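Local coordinates for protein beta-lactamase (Nostoc sp., PDB 6NHS) that probably hydrolyses the beta-lactam ring of penicillin-type antibiotics, as a class D (OXA-type) serine beta-lactamase of the penicillin-binding-protein superfamily, at residues S27-I33 / E247-S252; D82-W88 / Q100-R105; G124-E129 / I142-I148; F131-V135 / E175-S179. All coordinates share one frame; numbering follows the deposited sequence.

Contact 1: residues S27-I33 / E247-S252; sequences SFNQLGI and EVTRRS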
# COMPACT_ATOMS: atom_id res chain seq x y z
N SER A 27 9.50 19.14 -4.79
CA SER A 27 8.12 18.88 -5.18
C SER A 27 7.16 19.12 -4.03
O SER A 27 6.05 19.64 -4.23
CB SER A 27 7.99 17.45 -5.70
OG SER A 27 9.07 17.11 -6.55
N PHE A 28 7.56 18.77 -2.81
CA PHE A 28 6.69 18.94 -1.65
C PHE A 28 6.36 20.41 -1.42
O PHE A 28 5.20 20.78 -1.22
CB PHE A 28 7.35 18.33 -0.41
CG PHE A 28 7.36 16.83 -0.40
CD1 PHE A 28 8.27 16.12 -1.17
CD2 PHE A 28 6.44 16.12 0.35
CE1 PHE A 28 8.28 14.74 -1.17
CE2 PHE A 28 6.43 14.73 0.35
CZ PHE A 28 7.35 14.04 -0.41
N ASN A 29 7.38 21.27 -1.47
CA ASN A 29 7.14 22.68 -1.19
C ASN A 29 6.40 23.37 -2.32
O ASN A 29 5.63 24.31 -2.08
CB ASN A 29 8.47 23.38 -0.89
CG ASN A 29 9.18 22.79 0.31
OD1 ASN A 29 8.56 22.49 1.34
ND2 ASN A 29 10.49 22.59 0.19
N GLN A 30 6.60 22.92 -3.56
CA GLN A 30 5.86 23.48 -4.69
C GLN A 30 4.36 23.22 -4.53
O GLN A 30 3.54 24.12 -4.74
CB GLN A 30 6.36 22.88 -6.01
CG GLN A 30 7.82 23.17 -6.32
CD GLN A 30 8.01 24.34 -7.26
OE1 GLN A 30 7.11 24.68 -8.03
NE2 GLN A 30 9.18 24.97 -7.20
N LEU A 31 4.00 22.00 -4.14
CA LEU A 31 2.60 21.64 -3.93
C LEU A 31 2.08 22.04 -2.56
O LEU A 31 0.91 21.81 -2.27
CB LEU A 31 2.43 20.13 -4.13
CG LEU A 31 2.86 19.67 -5.52
CD1 LEU A 31 2.84 18.16 -5.62
CD2 LEU A 31 1.97 20.29 -6.60
N GLY A 32 2.93 22.63 -1.71
CA GLY A 32 2.48 23.11 -0.41
C GLY A 32 2.04 22.02 0.54
O GLY A 32 1.12 22.24 1.34
N ILE A 33 2.67 20.85 0.49
CA ILE A 33 2.30 19.75 1.36
C ILE A 33 3.49 19.38 2.24
O ILE A 33 4.65 19.53 1.85
CB ILE A 33 1.80 18.52 0.58
CG1 ILE A 33 2.97 17.71 0.03
CG2 ILE A 33 0.88 18.94 -0.57
CD1 ILE A 33 2.55 16.48 -0.72
N GLU A 247 1.25 12.60 -7.19
CA GLU A 247 1.99 13.62 -7.92
C GLU A 247 3.39 13.82 -7.36
O GLU A 247 4.35 13.98 -8.12
CB GLU A 247 1.20 14.93 -7.93
CG GLU A 247 1.83 16.04 -8.77
CD GLU A 247 1.98 15.68 -10.24
OE1 GLU A 247 1.25 14.79 -10.72
OE2 GLU A 247 2.83 16.30 -10.91
N VAL A 248 3.54 13.83 -6.03
CA VAL A 248 4.90 14.01 -5.50
C VAL A 248 5.74 12.77 -5.78
O VAL A 248 6.95 12.88 -6.01
CB VAL A 248 4.91 14.34 -3.99
CG1 VAL A 248 4.14 15.60 -3.71
CG2 VAL A 248 4.39 13.19 -3.16
N THR A 249 5.12 11.59 -5.79
CA THR A 249 5.84 10.39 -6.19
C THR A 249 6.30 10.50 -7.64
O THR A 249 7.47 10.22 -7.95
CB THR A 249 4.95 9.16 -5.99
OG1 THR A 249 4.43 9.15 -4.66
CG2 THR A 249 5.75 7.88 -6.22
N ARG A 250 5.40 10.93 -8.53
CA ARG A 250 5.76 11.13 -9.93
C ARG A 250 6.92 12.10 -10.08
O ARG A 250 7.90 11.81 -10.77
CB ARG A 250 4.56 11.67 -10.72
CG ARG A 250 3.42 10.73 -10.91
CD ARG A 250 2.45 11.29 -11.95
NE ARG A 250 1.42 10.31 -12.23
CZ ARG A 250 1.56 9.32 -13.10
NH1 ARG A 250 0.57 8.47 -13.28
NH2 ARG A 250 2.69 9.21 -13.79
N ARG A 251 6.81 13.27 -9.46
CA ARG A 251 7.84 14.28 -9.60
C ARG A 251 9.16 13.81 -9.01
O ARG A 251 10.24 14.15 -9.52
CB ARG A 251 7.39 15.59 -8.95
CG ARG A 251 6.12 16.15 -9.57
CD ARG A 251 5.82 17.55 -9.07
NE ARG A 251 4.57 18.06 -9.62
CZ ARG A 251 4.21 19.34 -9.58
NH1 ARG A 251 5.01 20.24 -9.02
NH2 ARG A 251 3.05 19.72 -10.11
N SER A 252 9.11 13.03 -7.93
CA SER A 252 10.33 12.51 -7.33
C SER A 252 11.04 11.54 -8.27
O SER A 252 12.25 11.65 -8.50
CB SER A 252 10.02 11.83 -5.99
OG SER A 252 9.37 12.73 -5.11
O HOH W 1 10.30 15.32 -5.14
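Leu31 CD2 sits over one face of the Arg251 guanidinium, 3.5 Å above its plane and offset toward the rim, while Glu247 OE2 lies at the edge in plane. That oxygen accepts a hydrogen bond from Arg251 NE through its anti lone pair, at 2.8 Å, an almost straight salt bridge (177°) one helical turn back. The salt bridge holds the guanidinium at its edge, and the Arg251 chain, extended from CG to NE (chi3 -178°), carries it out to Leu31. The Phe28 ring has Val248 CB over one face, and the rim atom CZ meets Val248 CG2. Here the N-terminal helix 25-30 packs on the long C-terminal helix 239-255, against the same side of the central antiparallel sheet; Phe28 and Ile33 both continue onto Ile234 of strand 226-236. Gly32, with positive phi, closes helix 25-30 in a Schellman motif, and Ile33 beyond it also faces Val248. Val248 CG1 is gripped tightly, 3.4 Å from Leu31 CD1 and 3.5 Å from Ile33 CD1, the latter tip to tip. At the other end Ser27 OG rests 3.3 Å from Arg251 CB, and a water links it to Ser252 OG. Ser252 OG also donates to Val248 O at 2.6 Å, on the opposite face from Ser252 N.

Contact 2: residues D82-W88 / Q100-R105; sequences DVAILTW and QDTNIR. With EDO (1,2-ethanediol), chain D.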
# COMPACT_ATOMS: atom_id res chain seq x y z
N ASP A 82 -7.90 -14.12 -8.66
CA ASP A 82 -8.07 -12.69 -8.92
C ASP A 82 -9.43 -12.32 -9.51
O ASP A 82 -9.76 -11.13 -9.53
CB ASP A 82 -6.97 -12.18 -9.87
CG ASP A 82 -6.91 -12.97 -11.17
OD1 ASP A 82 -6.97 -14.22 -11.11
OD2 ASP A 82 -6.82 -12.33 -12.24
N VAL A 83 -10.21 -13.29 -9.99
CA VAL A 83 -11.53 -13.00 -10.53
C VAL A 83 -12.66 -13.50 -9.63
O VAL A 83 -13.83 -13.19 -9.92
CB VAL A 83 -11.70 -13.57 -11.96
CG1 VAL A 83 -10.66 -12.95 -12.92
CG2 VAL A 83 -11.60 -15.09 -11.97
N ALA A 84 -12.35 -14.25 -8.57
CA ALA A 84 -13.39 -14.72 -7.66
C ALA A 84 -14.18 -13.54 -7.11
O ALA A 84 -13.62 -12.50 -6.76
CB ALA A 84 -12.76 -15.53 -6.51
N ILE A 85 -15.50 -13.72 -7.04
CA ILE A 85 -16.43 -12.63 -6.72
C ILE A 85 -16.78 -12.68 -5.25
O ILE A 85 -17.03 -13.76 -4.69
CB ILE A 85 -17.70 -12.72 -7.59
CG1 ILE A 85 -17.40 -12.40 -9.05
CG2 ILE A 85 -18.80 -11.78 -7.05
CD1 ILE A 85 -18.54 -12.79 -10.00
N LEU A 86 -16.79 -11.52 -4.60
CA LEU A 86 -17.56 -11.31 -3.39
C LEU A 86 -18.69 -10.34 -3.71
O LEU A 86 -18.48 -9.35 -4.42
CB LEU A 86 -16.70 -10.75 -2.25
CG LEU A 86 -15.57 -11.63 -1.69
CD1 LEU A 86 -14.85 -10.90 -0.55
CD2 LEU A 86 -16.09 -12.98 -1.23
N THR A 87 -19.89 -10.64 -3.22
CA THR A 87 -21.04 -9.85 -3.62
C THR A 87 -21.29 -8.71 -2.64
O THR A 87 -21.07 -8.82 -1.43
CB THR A 87 -22.30 -10.72 -3.73
OG1 THR A 87 -22.48 -11.51 -2.54
CG2 THR A 87 -22.20 -11.65 -4.95
N TRP A 88 -21.77 -7.60 -3.19
CA TRP A 88 -22.19 -6.46 -2.38
C TRP A 88 -23.35 -6.85 -1.47
O TRP A 88 -24.27 -7.57 -1.89
CB TRP A 88 -22.57 -5.32 -3.33
CG TRP A 88 -23.18 -4.11 -2.72
CD1 TRP A 88 -22.72 -3.39 -1.66
CD2 TRP A 88 -24.35 -3.43 -3.20
NE1 TRP A 88 -23.56 -2.32 -1.43
CE2 TRP A 88 -24.56 -2.33 -2.36
CE3 TRP A 88 -25.26 -3.67 -4.24
CZ2 TRP A 88 -25.64 -1.45 -2.53
CZ3 TRP A 88 -26.33 -2.80 -4.41
CH2 TRP A 88 -26.50 -1.70 -3.56
N GLN A 100 -21.41 -2.45 -5.50
CA GLN A 100 -21.54 -3.40 -6.59
C GLN A 100 -20.69 -4.61 -6.27
O GLN A 100 -19.69 -4.51 -5.55
CB GLN A 100 -21.11 -2.79 -7.93
CG GLN A 100 -19.63 -2.47 -7.96
CD GLN A 100 -19.21 -1.75 -9.23
OE1 GLN A 100 -19.99 -1.66 -10.18
NE2 GLN A 100 -17.99 -1.22 -9.25
N ASP A 101 -21.08 -5.76 -6.82
CA ASP A 101 -20.25 -6.96 -6.70
C ASP A 101 -18.87 -6.70 -7.31
O ASP A 101 -18.73 -5.91 -8.24
CB ASP A 101 -20.90 -8.15 -7.43
CG ASP A 101 -22.31 -8.46 -6.96
OD1 ASP A 101 -22.69 -8.06 -5.84
OD2 ASP A 101 -23.03 -9.15 -7.70
N THR A 102 -17.85 -7.37 -6.78
CA THR A 102 -16.51 -7.08 -7.28
C THR A 102 -15.59 -8.28 -7.05
O THR A 102 -16.01 -9.31 -6.50
CB THR A 102 -15.96 -5.79 -6.64
OG1 THR A 102 -14.85 -5.29 -7.39
CG2 THR A 102 -15.53 -6.04 -5.20
N ASN A 103 -14.36 -8.16 -7.51
CA ASN A 103 -13.32 -9.15 -7.29
C ASN A 103 -12.12 -8.43 -6.70
O ASN A 103 -12.14 -7.20 -6.52
CB ASN A 103 -12.97 -9.91 -8.59
CG ASN A 103 -12.42 -8.99 -9.69
OD1 ASN A 103 -11.61 -8.11 -9.44
ND2 ASN A 103 -12.86 -9.23 -10.93
N ILE A 104 -11.05 -9.17 -6.40
CA ILE A 104 -9.96 -8.56 -5.65
C ILE A 104 -9.19 -7.57 -6.51
O ILE A 104 -8.67 -6.57 -5.99
CB ILE A 104 -9.05 -9.65 -5.04
CG1 ILE A 104 -8.13 -9.06 -3.96
CG2 ILE A 104 -8.21 -10.35 -6.11
CD1 ILE A 104 -7.34 -10.11 -3.20
N ARG A 105 -9.13 -7.79 -7.82
CA ARG A 105 -8.43 -6.84 -8.69
C ARG A 105 -9.15 -5.50 -8.72
O ARG A 105 -8.52 -4.44 -8.61
CB ARG A 105 -8.30 -7.40 -10.11
CG ARG A 105 -7.71 -6.38 -11.10
CD ARG A 105 -7.56 -6.94 -12.51
NE ARG A 105 -6.49 -7.93 -12.58
CZ ARG A 105 -6.68 -9.24 -12.54
NH1 ARG A 105 -7.91 -9.74 -12.44
NH2 ARG A 105 -5.64 -10.06 -12.60
C1 EDO D . -21.46 -10.18 -10.70
O1 EDO D . -22.46 -9.38 -10.08
C2 EDO D . -21.99 -11.60 -10.85
O2 EDO D . -22.35 -12.08 -9.55
O HOH W 2 -14.54 -11.38 -11.72
O HOH W 3 -11.08 -11.99 -6.41
O HOH W 4 -25.06 -8.20 -4.49
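Residues 82-88 and 100-105 run antiparallel, and Leu86 and Thr102 form a hydrogen-bonded pair, Leu86 N to Thr102 O at 3.0 Å and Thr102 N to Leu86 O at 3.1 Å. At one end Arg105 is modelled in two conformers; in one of them it turns its guanidinium edge to Asp82, and NH1 and NH2 both reach the single oxygen OD2, from opposite faces of the carboxylate. In that copy the two planes stand 82° apart, a bend at chi3 (-71°) brings the group there, and Asp188 of helix 180-189 is a second partner for NH2. This is a short two-stranded antiparallel pairing, separate from the main sheet, in the helical region, and its second strand runs straight into helix 104-110. Asn103 is the N-cap of that helix: its OD1 accepts from Gln106 N, while its CB lies 3.2 Å from Ala84 O. Leu86 and Thr102 share a face of the strand pair and both touch Phe115 of helix 113-123. One water joins Val83 O to Asn103 ND2, another Ala84 O to Ile104 N. At the far end Asp101 OD1 accepts from Trp88 N at 2.8 Å, the donor meeting its anti side 22° out of the carboxylate plane. The Trp88 indole has Gln100 N 3.6 Å above one face, offset toward the rim near CG, and its NE1 donates a hydrogen bond to Met91 O.

Contact 3: residues G124-E129 / I142-I148; sequences GHERME and IGTPEQI. With EDO (1,2-ethanediol), chain F.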
# COMPACT_ATOMS: atom_id res chain seq x y z
N GLY A 124 -9.31 -14.52 9.72
CA GLY A 124 -9.46 -14.71 11.15
C GLY A 124 -8.26 -14.19 11.92
O GLY A 124 -7.15 -14.07 11.41
N HIS A 125 -8.50 -13.92 13.21
CA HIS A 125 -7.50 -13.26 14.04
C HIS A 125 -6.23 -14.11 14.18
O HIS A 125 -5.12 -13.59 14.07
CB HIS A 125 -8.10 -12.96 15.42
CG HIS A 125 -7.16 -12.26 16.36
ND1 HIS A 125 -6.41 -12.93 17.30
CD2 HIS A 125 -6.87 -10.94 16.51
CE1 HIS A 125 -5.68 -12.06 17.98
NE2 HIS A 125 -5.95 -10.85 17.53
N GLU A 126 -6.38 -15.41 14.41
CA GLU A 126 -5.21 -16.25 14.65
C GLU A 126 -4.33 -16.35 13.41
O GLU A 126 -3.10 -16.22 13.50
CB GLU A 126 -5.63 -17.65 15.11
CG GLU A 126 -4.44 -18.57 15.33
CD GLU A 126 -4.84 -20.00 15.66
OE1 GLU A 126 -6.03 -20.23 15.96
OE2 GLU A 126 -3.96 -20.88 15.63
N ARG A 127 -4.93 -16.61 12.24
CA ARG A 127 -4.13 -16.69 11.03
C ARG A 127 -3.54 -15.33 10.66
O ARG A 127 -2.41 -15.25 10.18
CB ARG A 127 -4.96 -17.24 9.87
CG ARG A 127 -5.18 -18.74 9.94
CD ARG A 127 -5.64 -19.28 8.59
NE ARG A 127 -6.95 -18.77 8.21
CZ ARG A 127 -7.73 -19.33 7.29
NH1 ARG A 127 -7.32 -20.42 6.65
NH2 ARG A 127 -8.92 -18.82 7.01
N MSE A 128 -4.29 -14.25 10.89
CA MSE A 128 -3.80 -12.92 10.54
C MSE A 128 -2.58 -12.57 11.39
O MSE A 128 -1.59 -12.07 10.89
CB MSE A 128 -4.88 -11.86 10.73
CG MSE A 128 -4.45 -10.47 10.26
SE MSE A 128 -4.39 -10.28 8.32
CE MSE A 128 -6.31 -10.04 8.00
N GLU A 129 -2.67 -12.85 12.69
CA GLU A 129 -1.55 -12.55 13.57
C GLU A 129 -0.31 -13.35 13.18
O GLU A 129 0.81 -12.83 13.21
CB GLU A 129 -1.92 -12.83 15.03
CG GLU A 129 -1.09 -12.02 16.02
CD GLU A 129 -1.24 -12.49 17.45
OE1 GLU A 129 -2.34 -12.93 17.84
OE2 GLU A 129 -0.24 -12.42 18.19
N ILE A 142 -2.41 -6.21 15.66
CA ILE A 142 -3.71 -6.19 15.02
C ILE A 142 -4.84 -6.09 16.04
O ILE A 142 -6.02 -6.18 15.67
CB ILE A 142 -3.92 -7.40 14.09
CG1 ILE A 142 -4.08 -8.69 14.90
CG2 ILE A 142 -2.76 -7.53 13.10
CD1 ILE A 142 -4.49 -9.89 14.05
N GLY A 143 -4.51 -5.90 17.31
CA GLY A 143 -5.54 -5.73 18.33
C GLY A 143 -6.22 -7.04 18.70
O GLY A 143 -5.67 -8.13 18.57
N THR A 144 -7.46 -6.90 19.18
CA THR A 144 -8.27 -8.01 19.66
C THR A 144 -9.03 -8.66 18.50
O THR A 144 -9.15 -8.07 17.42
CB THR A 144 -9.25 -7.52 20.72
OG1 THR A 144 -10.19 -6.62 20.12
CG2 THR A 144 -8.51 -6.81 21.85
N PRO A 145 -9.56 -9.87 18.70
CA PRO A 145 -10.39 -10.48 17.64
C PRO A 145 -11.53 -9.59 17.19
O PRO A 145 -11.91 -9.63 16.01
CB PRO A 145 -10.90 -11.77 18.31
CG PRO A 145 -9.84 -12.11 19.30
CD PRO A 145 -9.31 -10.80 19.82
N GLU A 146 -12.09 -8.77 18.08
CA GLU A 146 -13.18 -7.88 17.72
C GLU A 146 -12.76 -6.77 16.77
O GLU A 146 -13.63 -6.13 16.17
CB GLU A 146 -13.80 -7.27 18.99
CG GLU A 146 -14.51 -8.28 19.89
CD GLU A 146 -13.56 -9.21 20.64
OE1 GLU A 146 -13.96 -10.36 20.93
OE2 GLU A 146 -12.42 -8.80 20.94
N GLN A 147 -11.46 -6.53 16.61
CA GLN A 147 -10.95 -5.52 15.70
C GLN A 147 -10.50 -6.11 14.36
O GLN A 147 -9.81 -5.43 13.60
CB GLN A 147 -9.79 -4.76 16.36
CG GLN A 147 -10.19 -3.95 17.59
CD GLN A 147 -9.00 -3.42 18.38
OE1 GLN A 147 -8.32 -4.17 19.08
NE2 GLN A 147 -8.75 -2.13 18.27
N ILE A 148 -10.89 -7.35 14.06
CA ILE A 148 -10.33 -8.08 12.92
C ILE A 148 -10.63 -7.38 11.60
O ILE A 148 -9.88 -7.53 10.63
CB ILE A 148 -10.83 -9.54 12.92
CG1 ILE A 148 -10.12 -10.37 11.84
CG2 ILE A 148 -12.35 -9.61 12.75
CD1 ILE A 148 -8.60 -10.44 12.00
C1 EDO F . -1.48 -7.19 19.12
O1 EDO F . -2.27 -5.99 19.10
C2 EDO F . -2.16 -8.28 18.30
O2 EDO F . -1.29 -8.70 17.24
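His125 lies in the first turn of helix 125-135, in the all-helical part of the beta-lactamase fold, and its imidazole clamps the loop that follows the same helix. Its NE2 donates to Gly143 O at 2.9 Å, with an angle of 152° and the acceptor close to the ring plane. The side chain leaves with CG anti to the backbone N (chi1 -179°), which swings the ring across to the loop. Over one face rides Pro145, whose CG makes a CH-pi contact 4.1 Å from the ring centroid and only 13° off the normal. Edge bond and face contact together set the rotation of the imidazole.

The dense part lies beneath, where two isoleucine ends meet the helix. Ile142 CD1 fits between His125 CD2 at 3.6 Å, the Met128 side chain and Glu129 N. Ile148 CD1 comes up against the helix start at His125 CA, near the N-cap residue Gly124. Met128, a selenomethionine here, carries the packing inward to Phe65 and Phe68 of helix 65-76, and Phe151 of helix 151-154 touches both Met128 and Ile142.

Toward the surface the contact is looser. Pro145 and Thr144 are exposed, and the Glu129 carboxylate turns along its own helix to a salt bridge with Lys133. An ethanediol, probably from the crystallisation liquor, occupies the edge beside Glu129 CG. Its O1 accepts from Gly143 N at 2.9 Å, and its O2 from Ile142 N at 3.2 Å.

Contact 4: residues F131-V135 / E175-S179; sequences FIKQV and ELPFS. With FMT (formic acid), chain I.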
# COMPACT_ATOMS: atom_id res chain seq x y z
N PHE A 131 0.58 -14.47 10.16
CA PHE A 131 1.20 -13.91 8.96
C PHE A 131 1.84 -12.55 9.24
O PHE A 131 2.92 -12.26 8.72
CB PHE A 131 0.16 -13.79 7.84
CG PHE A 131 -0.00 -15.05 7.04
CD1 PHE A 131 0.85 -15.33 5.98
CD2 PHE A 131 -1.00 -15.97 7.35
CE1 PHE A 131 0.71 -16.50 5.23
CE2 PHE A 131 -1.15 -17.13 6.61
CZ PHE A 131 -0.29 -17.40 5.55
N ILE A 132 1.18 -11.72 10.05
CA ILE A 132 1.74 -10.42 10.41
C ILE A 132 3.12 -10.59 11.04
O ILE A 132 4.08 -9.89 10.69
CB ILE A 132 0.79 -9.67 11.36
CG1 ILE A 132 -0.44 -9.14 10.60
CG2 ILE A 132 1.51 -8.53 12.05
CD1 ILE A 132 -0.19 -7.87 9.80
N LYS A 133 3.24 -11.53 11.97
CA LYS A 133 4.51 -11.71 12.67
C LYS A 133 5.54 -12.44 11.81
O LYS A 133 6.73 -12.12 11.87
CB LYS A 133 4.27 -12.45 13.99
CG LYS A 133 3.45 -11.63 14.98
CD LYS A 133 3.34 -12.32 16.33
CE LYS A 133 2.69 -11.40 17.36
NZ LYS A 133 2.60 -12.02 18.72
N GLN A 134 5.10 -13.40 11.00
CA GLN A 134 6.03 -14.10 10.12
C GLN A 134 6.62 -13.15 9.08
O GLN A 134 7.83 -13.18 8.81
CB GLN A 134 5.32 -15.27 9.44
CG GLN A 134 6.23 -16.32 8.84
CD GLN A 134 5.48 -17.58 8.44
OE1 GLN A 134 6.08 -18.58 8.07
NE2 GLN A 134 4.15 -17.52 8.52
N VAL A 135 5.79 -12.28 8.51
CA VAL A 135 6.25 -11.29 7.54
C VAL A 135 7.00 -10.16 8.24
O VAL A 135 7.89 -9.53 7.65
CB VAL A 135 5.05 -10.76 6.73
CG1 VAL A 135 5.43 -9.55 5.88
CG2 VAL A 135 4.50 -11.87 5.84
N GLU A 175 10.99 -13.74 -0.44
CA GLU A 175 11.39 -14.16 0.90
C GLU A 175 10.21 -14.42 1.83
O GLU A 175 10.39 -15.07 2.87
CB GLU A 175 12.27 -13.09 1.55
CG GLU A 175 13.64 -12.95 0.96
CD GLU A 175 14.50 -11.98 1.74
OE1 GLU A 175 14.05 -11.52 2.81
OE2 GLU A 175 15.62 -11.68 1.30
N LEU A 176 9.02 -13.92 1.49
CA LEU A 176 7.85 -14.00 2.34
C LEU A 176 7.15 -15.34 2.15
O LEU A 176 7.35 -16.02 1.14
CB LEU A 176 6.91 -12.83 2.04
CG LEU A 176 7.56 -11.46 2.23
CD1 LEU A 176 6.55 -10.34 2.06
CD2 LEU A 176 8.24 -11.37 3.60
N PRO A 177 6.31 -15.75 3.11
CA PRO A 177 5.69 -17.09 3.03
C PRO A 177 4.47 -17.11 2.13
O PRO A 177 3.35 -17.43 2.55
CB PRO A 177 5.35 -17.38 4.50
CG PRO A 177 5.00 -16.03 5.04
CD PRO A 177 5.99 -15.08 4.39
N PHE A 178 4.67 -16.76 0.86
CA PHE A 178 3.61 -16.79 -0.14
C PHE A 178 4.10 -17.54 -1.37
O PHE A 178 5.26 -17.40 -1.78
CB PHE A 178 3.15 -15.37 -0.53
CG PHE A 178 2.74 -14.53 0.65
CD1 PHE A 178 1.62 -14.86 1.40
CD2 PHE A 178 3.50 -13.43 1.04
CE1 PHE A 178 1.25 -14.10 2.50
CE2 PHE A 178 3.13 -12.66 2.12
CZ PHE A 178 2.00 -13.00 2.86
N SER A 179 3.22 -18.35 -1.94
CA SER A 179 3.56 -19.13 -3.12
C SER A 179 3.77 -18.22 -4.32
O SER A 179 3.30 -17.08 -4.35
CB SER A 179 2.45 -20.13 -3.43
OG SER A 179 1.30 -19.45 -3.90
C FMT I . -2.17 -19.96 -3.50
O1 FMT I . -2.21 -19.03 -4.30
O2 FMT I . -1.23 -20.74 -3.37
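Phe131 and Phe178 meet rim to rim where the last turns of helix 125-135 lie against the connection between helices 161-172 and 180-189, within the helical region of the beta-lactamase fold. The two rings are nearly parallel, planes 7° apart, yet neither covers the other's face: the centroids are 5.7 Å apart and Phe131 CE1 touches Phe178 CE1 at 3.7 Å. Both phenyls then reach helix 65-76, Phe131 at Val72 and Thr76, Phe178 at Leu71.

The aliphatic contacts centre on Val135, whose two methyls divide the work. CG1, placed anti to the backbone N (chi1 170°), meets both methyls of Leu176 and belongs to the buried side, where Phe167 of helix 161-172 touches Val135 and Leu176 alike. CG2 faces the other way along the connection, packing on Pro177 CD at 3.8 Å and on the Phe178 rim at CE2. Each of these three partners crosses the valine at roughly a right angle.

A third kind of contact sets a polar group on an apolar one. The extended Gln134 chain slides past Pro177 in the opposite direction, its amide carbon CD 3.8 Å from Pro177 CG, at the exposed margin. Pro177 itself is the centre of an inverse gamma turn, closed by a weak bond from Phe178 N to Leu176 O, and that turn presents its ring to the helix. Pro177 O lies at the edge of the Phe131 ring, in its plane, 3.9 Å from Phe131 CE1.

Contacts 3 and 4 adjoin: both use helix 125-135, their segments alternate along the chain, and Ile142 CG2 packs on Ile132 CG1 at 3.8 Å. Their centres are about 16 Å apart. Contact 2 stands apart in the same helical region, its nearest atoms about 11 Å from either. Contact 1 lies on the opposite side of the chain's centre, its own centre about 33 to 36 Å from the other three, joining the two ends of the chain beside the main sheet. The probable active-site motifs, SxxK (Ser63, Lys66) and the K(T/S)G-type motif at Lys203, involve none of the four directly; Ile104 of contact 2 comes near the SxxK residues without touching.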